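Local atomic coordinates of TRAP dicarboxylate ABC transporter, substrate-binding protein (Roseobacter denitrificans, PDB entry 4OVQ), a protein that binds beta-D-glucuronate as the periplasmic solute-binding component of a TRAP transport system, probably delivering it for uptake. Residues G151-G163 / V286-A298. Sequence-based numbering, arbitrary orientation.
Sequences GEKPINTPADVEG and VVNEIADKAPFQA
P158 lies over one face of the F296 ring, its CD 3.7 Å from the ring centroid in a CH-pi contact, offset toward the rim. At the ring edge, near its plane, sit the N156 carbonyl and V161 CG2. I155 CG2 comes in obliquely, 3.9 Å from F296 CZ. The F296 side chain also touches F106 and L181. P158 CG meets P295 CB beside it, the two prolines crossing at about a right angle.

The second flat group is the N288 amide. Its ND2 donates to I155 O at 3.0 Å, and the oxygen lies nearly in the amide plane, while the donor stands 49° out of the I155 carbonyl plane. ND2 also donates to E289 O, and weakly to N156 OD1; the N288 and N156 amide planes are 57° apart. The N288 side chain is tucked between its own N and carbonyl carbon (chi1 70°), which turns the amide toward 154-156. OD1 is held by S225 OG, so both ends of the amide are used. With an alanine in place of N288, I155 O would probably lose its side-chain donor, and S225 OG would keep its bond from I155 N but lose the amide oxygen.

D160 OD2 accepts from N156 N at 2.7 Å and also from T157 N, which helps hold the turn. Waters 1 and 2 join N156 O to the D292 backbone, and water 3 joins N156 OD1 to A291 N. N288 thus ties the loop after strand 146-150 directly to edge strand 286-289, while residues 291-292 are reached through water. With apolar packing around F296 alongside, the chemistry indicates a mixed, partly hydrated contact.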
loop_
_atom_site.group_PDB
_atom_site.type_symbol
_atom_site.label_atom_id
_atom_site.label_comp_id
_atom_site.label_asym_id
_atom_site.label_seq_id
_atom_site.Cartn_x
_atom_site.Cartn_y
_atom_site.Cartn_z
ATOM N N GLY A 151 -15.212 4.861 14.958
ATOM C CA GLY A 151 -16.611 4.652 15.278
ATOM C C GLY A 151 -17.202 5.734 16.168
ATOM O O GLY A 151 -18.413 5.772 16.360
ATOM N N GLU A 152 -16.359 6.631 16.669
ATOM C CA GLU A 152 -16.781 7.591 17.699
ATOM C C GLU A 152 -17.169 8.966 17.144
ATOM O O GLU A 152 -18.237 9.503 17.463
ATOM C CB GLU A 152 -15.656 7.752 18.730
ATOM C CG GLU A 152 -15.762 8.969 19.664
ATOM C CD GLU A 152 -14.449 9.216 20.428
ATOM O OE1 GLU A 152 -13.475 8.465 20.203
ATOM O OE2 GLU A 152 -14.380 10.161 21.243
ATOM N N LYS A 153 -16.305 9.555 16.326
ATOM C CA LYS A 153 -16.511 10.936 15.913
ATOM C C LYS A 153 -15.739 11.307 14.663
ATOM O O LYS A 153 -14.740 10.676 14.341
ATOM C CB LYS A 153 -16.041 11.871 17.026
ATOM C CG LYS A 153 -14.551 11.736 17.323
ATOM C CD LYS A 153 -14.146 12.458 18.592
ATOM C CE LYS A 153 -12.696 12.189 18.905
ATOM N NZ LYS A 153 -12.166 13.063 19.976
ATOM N N PRO A 154 -16.188 12.352 13.961
ATOM C CA PRO A 154 -15.396 12.884 12.853
ATOM C C PRO A 154 -14.037 13.405 13.304
ATOM O O PRO A 154 -13.895 13.871 14.436
ATOM C CB PRO A 154 -16.234 14.076 12.360
ATOM C CG PRO A 154 -17.622 13.799 12.829
ATOM C CD PRO A 154 -17.495 13.023 14.095
ATOM N N ILE A 155 -13.059 13.329 12.410
ATOM C CA ILE A 155 -11.759 13.972 12.595
ATOM C C ILE A 155 -11.639 15.159 11.647
ATOM O O ILE A 155 -11.728 14.994 10.429
ATOM C CB ILE A 155 -10.604 12.992 12.278
ATOM C CG1 ILE A 155 -10.555 11.895 13.334
ATOM C CG2 ILE A 155 -9.273 13.738 12.203
ATOM C CD1 ILE A 155 -9.785 10.639 12.853
ATOM N N ASN A 156 -11.457 16.359 12.203
ATOM C CA ASN A 156 -11.253 17.554 11.389
ATOM C C ASN A 156 -9.957 18.268 11.694
ATOM O O ASN A 156 -9.418 18.974 10.846
ATOM C CB ASN A 156 -12.424 18.534 11.544
ATOM C CG ASN A 156 -13.649 18.068 10.815
ATOM O OD1 ASN A 156 -13.720 18.145 9.584
ATOM N ND2 ASN A 156 -14.606 17.534 11.559
ATOM N N THR A 157 -9.453 18.075 12.905
ATOM C CA THR A 157 -8.198 18.688 13.314
ATOM C C THR A 157 -7.376 17.663 14.069
ATOM O O THR A 157 -7.921 16.658 14.537
ATOM C CB THR A 157 -8.445 19.932 14.207
ATOM O OG1 THR A 157 -8.820 19.527 15.529
ATOM C CG2 THR A 157 -9.540 20.791 13.612
ATOM N N PRO A 158 -6.056 17.878 14.161
ATOM C CA PRO A 158 -5.213 16.996 14.975
ATOM C C PRO A 158 -5.753 16.797 16.388
ATOM O O PRO A 158 -5.613 15.715 16.931
ATOM C CB PRO A 158 -3.869 17.726 15.006
ATOM C CG PRO A 158 -3.818 18.429 13.683
ATOM C CD PRO A 158 -5.254 18.838 13.378
ATOM N N ALA A 159 -6.354 17.825 16.981
ATOM C CA ALA A 159 -6.970 17.684 18.289
ATOM C C ALA A 159 -7.958 16.516 18.359
ATOM O O ALA A 159 -8.092 15.899 19.405
ATOM C CB ALA A 159 -7.672 18.977 18.689
ATOM N N ASP A 160 -8.641 16.213 17.257
ATOM C CA ASP A 160 -9.608 15.108 17.255
ATOM C C ASP A 160 -8.961 13.726 17.344
ATOM O O ASP A 160 -9.637 12.748 17.647
ATOM C CB ASP A 160 -10.482 15.164 16.009
ATOM C CG ASP A 160 -11.338 16.404 15.964
ATOM O OD1 ASP A 160 -11.817 16.816 17.041
ATOM O OD2 ASP A 160 -11.515 16.952 14.851
ATOM N N VAL A 161 -7.657 13.654 17.086
ATOM C CA VAL A 161 -6.928 12.387 17.131
ATOM C C VAL A 161 -6.322 12.163 18.525
ATOM O O VAL A 161 -5.926 11.061 18.879
ATOM C CB VAL A 161 -5.808 12.351 16.038
ATOM C CG1 VAL A 161 -5.112 11.008 15.993
ATOM C CG2 VAL A 161 -6.384 12.660 14.653
ATOM N N GLU A 162 -6.238 13.219 19.329
ATOM C CA GLU A 162 -5.605 13.089 20.637
ATOM C C GLU A 162 -6.327 12.029 21.457
ATOM O O GLU A 162 -7.548 12.063 21.590
ATOM C CB GLU A 162 -5.606 14.438 21.376
ATOM C CG GLU A 162 -5.553 14.332 22.909
ATOM C CD GLU A 162 -4.160 14.088 23.470
ATOM O OE1 GLU A 162 -3.165 14.349 22.754
ATOM O OE2 GLU A 162 -4.077 13.633 24.640
ATOM N N GLY A 163 -5.557 11.073 21.974
ATOM C CA GLY A 163 -6.073 10.007 22.807
ATOM C C GLY A 163 -6.681 8.852 22.032
ATOM O O GLY A 163 -7.057 7.851 22.639
ATOM N N VAL A 286 -20.902 8.103 7.723
ATOM C CA VAL A 286 -20.854 9.550 7.766
ATOM C C VAL A 286 -19.491 10.039 7.319
ATOM O O VAL A 286 -18.491 9.832 8.011
ATOM C CB VAL A 286 -21.123 10.069 9.186
ATOM C CG1 VAL A 286 -20.912 11.576 9.234
ATOM C CG2 VAL A 286 -22.528 9.696 9.631
ATOM N N VAL A 287 -19.460 10.694 6.159
ATOM C CA VAL A 287 -18.209 11.132 5.560
ATOM C C VAL A 287 -17.990 12.616 5.801
ATOM O O VAL A 287 -18.929 13.420 5.720
ATOM C CB VAL A 287 -18.206 10.879 4.034
ATOM C CG1 VAL A 287 -16.866 11.222 3.429
ATOM C CG2 VAL A 287 -18.568 9.444 3.731
ATOM N N ASN A 288 -16.753 12.977 6.105
ATOM C CA ASN A 288 -16.361 14.379 6.127
ATOM C C ASN A 288 -15.033 14.640 5.398
ATOM O O ASN A 288 -14.122 13.807 5.385
ATOM C CB ASN A 288 -16.304 14.911 7.563
ATOM C CG ASN A 288 -15.166 14.326 8.352
ATOM O OD1 ASN A 288 -15.221 13.168 8.751
ATOM N ND2 ASN A 288 -14.132 15.126 8.596
ATOM N N GLU A 289 -14.967 15.794 4.738
ATOM C CA GLU A 289 -13.726 16.323 4.204
ATOM C C GLU A 289 -12.947 16.974 5.339
ATOM O O GLU A 289 -13.517 17.319 6.368
ATOM C CB GLU A 289 -14.010 17.374 3.114
ATOM C CG GLU A 289 -14.839 16.873 1.936
ATOM C CD GLU A 289 -14.007 16.192 0.880
ATOM O OE1 GLU A 289 -12.778 16.103 1.069
ATOM O OE2 GLU A 289 -14.578 15.753 -0.144
ATOM N N ILE A 290 -11.640 17.121 5.145
ATOM C CA ILE A 290 -10.795 17.896 6.061
ATOM C C ILE A 290 -10.363 19.188 5.350
ATOM O O ILE A 290 -9.421 19.185 4.545
ATOM C CB ILE A 290 -9.538 17.111 6.522
ATOM C CG1 ILE A 290 -9.951 15.898 7.369
ATOM C CG2 ILE A 290 -8.595 18.038 7.304
ATOM C CD1 ILE A 290 -8.830 15.268 8.219
ATOM N N ALA A 291 -11.052 20.285 5.652
ATOM C CA ALA A 291 -10.803 21.563 4.973
ATOM C C ALA A 291 -9.377 22.097 5.134
ATOM O O ALA A 291 -8.756 22.534 4.162
ATOM C CB ALA A 291 -11.796 22.599 5.444
ATOM N N ASP A 292 -8.869 22.076 6.360
ATOM C CA ASP A 292 -7.518 22.552 6.631
ATOM C C ASP A 292 -6.601 21.373 6.972
ATOM O O ASP A 292 -6.477 20.983 8.138
ATOM C CB ASP A 292 -7.533 23.574 7.770
ATOM C CG ASP A 292 -6.212 24.317 7.914
ATOM O OD1 ASP A 292 -5.411 24.292 6.956
ATOM O OD2 ASP A 292 -5.979 24.916 8.986
ATOM N N LYS A 293 -5.966 20.799 5.953
ATOM C CA LYS A 293 -5.033 19.700 6.181
ATOM C C LYS A 293 -3.688 20.219 6.672
ATOM O O LYS A 293 -2.833 19.445 7.096
ATOM C CB LYS A 293 -4.830 18.868 4.911
ATOM C CG LYS A 293 -6.054 18.102 4.456
ATOM C CD LYS A 293 -5.734 17.272 3.216
ATOM C CE LYS A 293 -6.973 16.572 2.689
ATOM N NZ LYS A 293 -6.663 15.754 1.502
ATOM N N ALA A 294 -3.495 21.533 6.632
ATOM C CA ALA A 294 -2.176 22.092 6.902
ATOM C C ALA A 294 -1.617 21.738 8.271
ATOM O O ALA A 294 -0.419 21.502 8.406
ATOM C CB ALA A 294 -2.202 23.590 6.733
ATOM N N PRO A 295 -2.470 21.702 9.306
ATOM C CA PRO A 295 -1.914 21.364 10.622
ATOM C C PRO A 295 -1.540 19.890 10.750
ATOM O O PRO A 295 -0.679 19.560 11.563
ATOM C CB PRO A 295 -3.061 21.708 11.582
ATOM C CG PRO A 295 -3.909 22.682 10.814
ATOM C CD PRO A 295 -3.857 22.188 9.415
ATOM N N PHE A 296 -2.194 19.030 9.978
ATOM C CA PHE A 296 -1.800 17.626 9.913
ATOM C C PHE A 296 -0.433 17.521 9.278
ATOM O O PHE A 296 0.452 16.837 9.799
ATOM C CB PHE A 296 -2.816 16.819 9.116
ATOM C CG PHE A 296 -4.123 16.629 9.825
ATOM C CD1 PHE A 296 -4.328 15.542 10.660
ATOM C CD2 PHE A 296 -5.149 17.553 9.668
ATOM C CE1 PHE A 296 -5.549 15.379 11.316
ATOM C CE2 PHE A 296 -6.354 17.392 10.310
ATOM C CZ PHE A 296 -6.556 16.308 11.142
ATOM N N GLN A 297 -0.253 18.208 8.152
ATOM C CA GLN A 297 1.053 18.243 7.509
ATOM C C GLN A 297 2.129 18.818 8.414
ATOM O O GLN A 297 3.224 18.283 8.498
ATOM C CB GLN A 297 1.013 19.090 6.255
ATOM C CG GLN A 297 -0.030 18.693 5.262
ATOM C CD GLN A 297 0.272 19.234 3.895
ATOM O OE1 GLN A 297 1.428 19.228 3.452
ATOM N NE2 GLN A 297 -0.761 19.710 3.209
ATOM N N ALA A 298 1.843 19.957 9.046
ATOM C CA ALA A 298 2.851 20.632 9.850
ATOM C C ALA A 298 3.341 19.735 10.965
ATOM O O ALA A 298 4.504 19.780 11.361
ATOM C CB ALA A 298 2.284 21.927 10.426
HETATM O O HOH W 1 -7.346 20.949 10.635
HETATM O O HOH W 2 -10.017 21.165 9.113
HETATM O O HOH W 3 -13.049 19.967 7.947
#